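Local coordinates for Non-structural protein 5 (Modoc virus, PDB 2WA2) that binds S-adenosylmethionine in its methyltransferase domain and probably methylates the cap of viral RNA at guanine N7 and ribose 2'-O, at residues E81-V86 against A149-C154; D200-L205 against N238-V243. The protein carries 4 engineered substitutions. All blocks are in the same frame, centred on the assembly; numbering follows the deposited sequence.

Overall arrangement
Two ways of holding a Rossmann-like methyltransferase together meet in this one chain. Interaction 1 comes first in sequence and closes before interaction 2 begins; their centres lie 23 Å apart, with about 11 Å between nearest atoms. Interaction 1 joins the start of strand 86-89 to strand 151-154, in the middle of the seven-stranded sheet, by backbone and side-chain hydrogen bonds with an apolar patch beside them. Interaction 2 works by apolar packing between helix 199-212 and helix 239-254, against strand 215-217 at the end of the sheet. Residues of segments 149-154 and 200-205 both touch helix 163-183, which links the two regions. The Leu-153 side chain of interaction 1 is about 8 Å from the bound S-adenosylmethionine.

Interaction 1 of 2, residues E81-V86 against A149-C154; sequences ELKGTV and ADTVLC. Engineered in segment 81-86: Thr-85 (natural residue Ser).
A turn entering strand 86-89 is hydrogen-bonded here to the start of its parallel neighbour, strand 151-154, in the central sheet of the Rossmann-like fold; Val-86 pairs with Thr-151. Thr-85 O is gripped twice, by Asp-150 N at 2.8 Å in the carbonyl plane and by Thr-151 N at 3.2 Å, tilted 27° from it. The Asp-150 carboxylate answers from the other segment: OD2 uses its anti lone pair to take the N-H of Thr-85 (engineered from Ser) at 2.9 Å. Thr-151 OG1, set beside its own backbone N (chi1 -47°), donates to an in-plane lone pair of Lys-83 O at 2.9 Å. A water bonded to Glu-81 O and Asp-150 O bridges the two segments, and Lys-83 NZ bends back toward Asp-150 O in a weak bond. Beside these polar bonds, Val-86 CG1 meets Leu-153 CD1 at 3.7 Å, while the Leu-82 side chain crosses that of Leu-153 at about a right angle, CD2 touching CD2. Val-86 also bonds through its backbone to Glu-108 and Lys-110 of strand 106-112, and Glu-108 takes the Thr-85 hydroxyl. Leu-82 and Leu-153 pack on helix 95-101, whereas Val-152 and Cys-154 face helix 163-183.

Interaction 2 of 2, residues D200-L205 against N238-V243; sequences DVLEAL and NIMGNV
Leu-202 and Leu-205, one helical turn apart, meet the first turn of helix 239-254 and illustrate how two helices can pack through a few aliphatic branches. The short segments run closer to antiparallel than to parallel, 140° between their directions, and their axes approach to 10.8 Å, a separation bridged by the side chains rather than by backbone contact. Along 200-205, Val-201 turns instead to Thr-170 and Leu-171 of helix 163-183. Leu-202 then makes the central contact. Its CG stands beside its own backbone N (chi1 -79°), and the CD2 branch is presented to three residues of the facing helix. It touches Val-243 CG2 at 3.9 Å and Met-240 CG at 4.0 Å, with Ile-239 CG2 a little farther at 4.3 Å. One methyl thus rests among three side chains: Ile-239 and Val-243 point toward the leucine's helix, and Met-240 flanks them. Met-240 touches with CG, the methylene next to the sulfur, at the exposed border of the contact.

One turn later Leu-205 takes over. Its CD1 lies 4.1 Å from Ile-239 CG2, and Ile-239 reaches on with CD1 to within 3.8 Å of Leu-205 O. On Ile-239, then, CG2 faces both leucine side chains while CD1 reaches the backbone of Leu-205. Leu-216 of strand 215-217 touches Leu-205, Ile-239 and Val-243, joining the sheet edge to both helices. At the helix start, Asn-238 is the N-cap and accepts weakly from Gly-241 N through OD1. The interface between the segments thus rests on dispersion and burial of hydrocarbon, while the capping bond stays within segment 238-243.

Interaction 1 of 2, residues E81-V86 against A149-C154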
loop_
_atom_site.group_PDB
_atom_site.type_symbol
_atom_site.label_atom_id
_atom_site.label_comp_id
_atom_site.label_asym_id
_atom_site.label_seq_id
_atom_site.Cartn_x
_atom_site.Cartn_y
_atom_site.Cartn_z
ATOM N N GLU A 81 -11.748 -1.471 -7.666
ATOM C CA GLU A 81 -12.190 -2.077 -8.918
ATOM C C GLU A 81 -11.002 -2.169 -9.871
ATOM O O GLU A 81 -10.505 -1.161 -10.358
ATOM C CB GLU A 81 -13.345 -1.272 -9.534
ATOM C CG GLU A 81 -13.847 -1.814 -10.918
ATOM C CD GLU A 81 -14.557 -3.196 -10.849
ATOM O OE1 GLU A 81 -14.988 -3.653 -9.747
ATOM O OE2 GLU A 81 -14.693 -3.816 -11.934
ATOM N N LEU A 82 -10.546 -3.388 -10.107
ATOM C CA LEU A 82 -9.407 -3.619 -10.984
ATOM C C LEU A 82 -9.959 -3.651 -12.416
ATOM O O LEU A 82 -10.726 -4.534 -12.766
ATOM C CB LEU A 82 -8.675 -4.907 -10.562
ATOM C CG LEU A 82 -8.001 -4.883 -9.177
ATOM C CD1 LEU A 82 -7.458 -6.241 -8.782
ATOM C CD2 LEU A 82 -6.905 -3.813 -9.047
ATOM N N LYS A 83 -9.610 -2.659 -13.230
ATOM C CA LYS A 83 -10.216 -2.551 -14.571
ATOM C C LYS A 83 -9.408 -1.755 -15.581
ATOM O O LYS A 83 -8.634 -0.851 -15.221
ATOM C CB LYS A 83 -11.632 -1.945 -14.473
ATOM C CG LYS A 83 -11.639 -0.490 -14.084
ATOM C CD LYS A 83 -13.002 0.151 -14.270
ATOM C CE LYS A 83 -13.126 1.394 -13.428
ATOM N NZ LYS A 83 -12.267 2.527 -13.921
ATOM N N GLY A 84 -9.619 -2.083 -16.863
ATOM C CA GLY A 84 -9.008 -1.322 -17.958
ATOM C C GLY A 84 -7.494 -1.356 -17.897
ATOM O O GLY A 84 -6.912 -2.421 -17.722
ATOM N N THR A 85 -6.888 -0.181 -18.087
ATOM C CA THR A 85 -5.455 0.044 -17.947
ATOM C C THR A 85 -5.091 0.210 -16.445
ATOM O O THR A 85 -5.462 1.197 -15.790
ATOM C CB THR A 85 -5.014 1.258 -18.764
ATOM O OG1 THR A 85 -5.361 1.032 -20.142
ATOM C CG2 THR A 85 -3.460 1.508 -18.629
ATOM N N VAL A 86 -4.369 -0.781 -15.937
ATOM C CA VAL A 86 -3.922 -0.781 -14.554
ATOM C C VAL A 86 -2.453 -0.389 -14.552
ATOM O O VAL A 86 -1.645 -0.960 -15.312
ATOM C CB VAL A 86 -4.078 -2.183 -13.908
ATOM C CG1 VAL A 86 -3.566 -2.192 -12.433
ATOM C CG2 VAL A 86 -5.530 -2.647 -13.931
ATOM N N ALA A 149 -4.803 5.825 -17.182
ATOM C CA ALA A 149 -5.018 4.592 -16.435
ATOM C C ALA A 149 -6.362 4.648 -15.773
ATOM O O ALA A 149 -6.747 5.691 -15.244
ATOM C CB ALA A 149 -3.915 4.369 -15.347
ATOM N N ASP A 150 -7.034 3.499 -15.772
ATOM C CA ASP A 150 -8.330 3.338 -15.125
ATOM C C ASP A 150 -8.222 2.889 -13.672
ATOM O O ASP A 150 -9.187 3.064 -12.894
ATOM C CB ASP A 150 -9.145 2.346 -15.918
ATOM C CG ASP A 150 -9.253 2.757 -17.374
ATOM O OD1 ASP A 150 -9.983 3.726 -17.624
ATOM O OD2 ASP A 150 -8.561 2.158 -18.224
ATOM N N THR A 151 -7.059 2.318 -13.312
ATOM C CA THR A 151 -6.794 1.832 -11.960
ATOM C C THR A 151 -5.339 2.164 -11.614
ATOM O O THR A 151 -4.430 1.828 -12.366
ATOM C CB THR A 151 -6.939 0.307 -11.850
ATOM O OG1 THR A 151 -8.146 -0.139 -12.488
ATOM C CG2 THR A 151 -6.912 -0.123 -10.408
ATOM N N VAL A 152 -5.136 2.827 -10.480
ATOM C CA VAL A 152 -3.773 3.149 -10.031
ATOM C C VAL A 152 -3.437 2.345 -8.778
ATOM O O VAL A 152 -4.063 2.528 -7.733
ATOM C CB VAL A 152 -3.625 4.642 -9.783
ATOM C CG1 VAL A 152 -2.245 4.962 -9.164
ATOM C CG2 VAL A 152 -3.902 5.411 -11.063
ATOM N N LEU A 153 -2.457 1.454 -8.896
ATOM C CA LEU A 153 -1.992 0.628 -7.771
ATOM C C LEU A 153 -0.626 1.109 -7.357
ATOM O O LEU A 153 0.200 1.418 -8.203
ATOM C CB LEU A 153 -1.878 -0.864 -8.163
ATOM C CG LEU A 153 -3.161 -1.547 -8.659
ATOM C CD1 LEU A 153 -2.893 -3.030 -8.917
ATOM C CD2 LEU A 153 -4.342 -1.357 -7.670
ATOM N N CYS A 154 -0.354 1.135 -6.051
ATOM C CA CYS A 154 0.998 1.489 -5.625
ATOM C C CYS A 154 1.273 0.848 -4.285
ATOM O O CYS A 154 0.505 1.040 -3.343
ATOM C CB CYS A 154 1.134 2.997 -5.500
ATOM S SG CYS A 154 2.795 3.591 -5.042
HETATM O O HOH W 1 -10.790 1.250 -11.138
#

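Interaction 2 of 2, residues D200-L205 against N238-V243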
loop_
_atom_site.group_PDB
_atom_site.type_symbol
_atom_site.label_atom_id
_atom_site.label_comp_id
_atom_site.label_asym_id
_atom_site.label_seq_id
_atom_site.Cartn_x
_atom_site.Cartn_y
_atom_site.Cartn_z
ATOM N N ASP A 200 1.373 14.873 9.518
ATOM C CA ASP A 200 1.453 15.351 8.129
ATOM C C ASP A 200 0.804 14.391 7.133
ATOM O O ASP A 200 0.144 14.813 6.165
ATOM C CB ASP A 200 2.889 15.699 7.682
ATOM C CG ASP A 200 3.891 14.594 7.943
ATOM O OD1 ASP A 200 3.501 13.446 8.277
ATOM O OD2 ASP A 200 5.112 14.880 7.797
ATOM N N VAL A 201 0.983 13.102 7.382
ATOM C CA VAL A 201 0.397 12.098 6.527
ATOM C C VAL A 201 -1.123 12.118 6.667
ATOM O O VAL A 201 -1.824 12.032 5.670
ATOM C CB VAL A 201 0.939 10.666 6.804
ATOM C CG1 VAL A 201 0.132 9.636 5.967
ATOM C CG2 VAL A 201 2.433 10.579 6.446
ATOM N N LEU A 202 -1.624 12.184 7.898
ATOM C CA LEU A 202 -3.078 12.221 8.111
ATOM C C LEU A 202 -3.720 13.385 7.365
ATOM O O LEU A 202 -4.727 13.203 6.654
ATOM C CB LEU A 202 -3.420 12.263 9.614
ATOM C CG LEU A 202 -3.358 10.976 10.432
ATOM C CD1 LEU A 202 -3.382 11.324 11.943
ATOM C CD2 LEU A 202 -4.477 10.040 10.066
ATOM N N GLU A 203 -3.121 14.569 7.484
ATOM C CA GLU A 203 -3.616 15.752 6.745
ATOM C C GLU A 203 -3.551 15.582 5.223
ATOM O O GLU A 203 -4.485 15.968 4.507
ATOM C CB GLU A 203 -2.909 17.005 7.195
ATOM C CG GLU A 203 -3.265 17.310 8.634
ATOM C CD GLU A 203 -2.816 18.669 9.108
ATOM O OE1 GLU A 203 -1.848 19.240 8.530
ATOM O OE2 GLU A 203 -3.429 19.154 10.092
ATOM N N ALA A 204 -2.456 14.983 4.740
ATOM C CA ALA A 204 -2.342 14.608 3.334
ATOM C C ALA A 204 -3.440 13.652 2.880
ATOM O O ALA A 204 -4.002 13.849 1.824
ATOM C CB ALA A 204 -0.955 14.025 3.055
ATOM N N LEU A 205 -3.762 12.631 3.690
ATOM C CA LEU A 205 -4.795 11.662 3.341
ATOM C C LEU A 205 -6.182 12.300 3.345
ATOM O O LEU A 205 -6.990 11.994 2.476
ATOM C CB LEU A 205 -4.787 10.460 4.282
ATOM C CG LEU A 205 -3.592 9.512 4.201
ATOM C CD1 LEU A 205 -3.593 8.633 5.450
ATOM C CD2 LEU A 205 -3.695 8.683 2.912
ATOM N N ASN A 238 -13.892 6.777 7.781
ATOM C CA ASN A 238 -13.327 7.743 8.687
ATOM C C ASN A 238 -11.839 7.404 8.867
ATOM O O ASN A 238 -11.476 6.520 9.656
ATOM C CB ASN A 238 -14.101 7.641 10.012
ATOM C CG ASN A 238 -13.491 8.446 11.118
ATOM O OD1 ASN A 238 -12.555 9.222 10.915
ATOM N ND2 ASN A 238 -14.032 8.271 12.318
ATOM N N ILE A 239 -11.012 8.077 8.081
ATOM C CA ILE A 239 -9.561 7.788 8.036
ATOM C C ILE A 239 -8.884 7.838 9.426
ATOM O O ILE A 239 -8.303 6.830 9.871
ATOM C CB ILE A 239 -8.870 8.698 6.998
ATOM C CG1 ILE A 239 -9.317 8.322 5.567
ATOM C CG2 ILE A 239 -7.317 8.611 7.111
ATOM C CD1 ILE A 239 -8.822 9.325 4.491
ATOM N N MET A 240 -8.993 8.983 10.109
ATOM C CA MET A 240 -8.300 9.229 11.399
ATOM C C MET A 240 -8.733 8.203 12.448
ATOM O O MET A 240 -7.887 7.645 13.162
ATOM C CB MET A 240 -8.553 10.675 11.901
ATOM C CG MET A 240 -8.002 11.777 10.983
ATOM S SD MET A 240 -8.553 13.466 11.380
ATOM C CE MET A 240 -7.375 13.827 12.710
ATOM N N GLY A 241 -10.042 7.938 12.506
ATOM C CA GLY A 241 -10.619 6.939 13.399
ATOM C C GLY A 241 -10.133 5.523 13.149
ATOM O O GLY A 241 -9.855 4.784 14.087
ATOM N N ASN A 242 -10.008 5.154 11.875
ATOM C CA ASN A 242 -9.500 3.856 11.504
ATOM C C ASN A 242 -8.045 3.723 11.892
ATOM O O ASN A 242 -7.633 2.678 12.383
ATOM C CB ASN A 242 -9.654 3.606 10.014
ATOM C CG ASN A 242 -10.718 2.613 9.722
ATOM O OD1 ASN A 242 -11.791 2.976 9.217
ATOM N ND2 ASN A 242 -10.466 1.347 10.073
ATOM N N VAL A 243 -7.269 4.777 11.663
ATOM C CA VAL A 243 -5.829 4.747 12.051
ATOM C C VAL A 243 -5.681 4.522 13.562
ATOM O O VAL A 243 -4.920 3.677 14.001
ATOM C CB VAL A 243 -5.102 6.055 11.634
ATOM C CG1 VAL A 243 -3.691 6.097 12.238
ATOM C CG2 VAL A 243 -5.036 6.144 10.104
#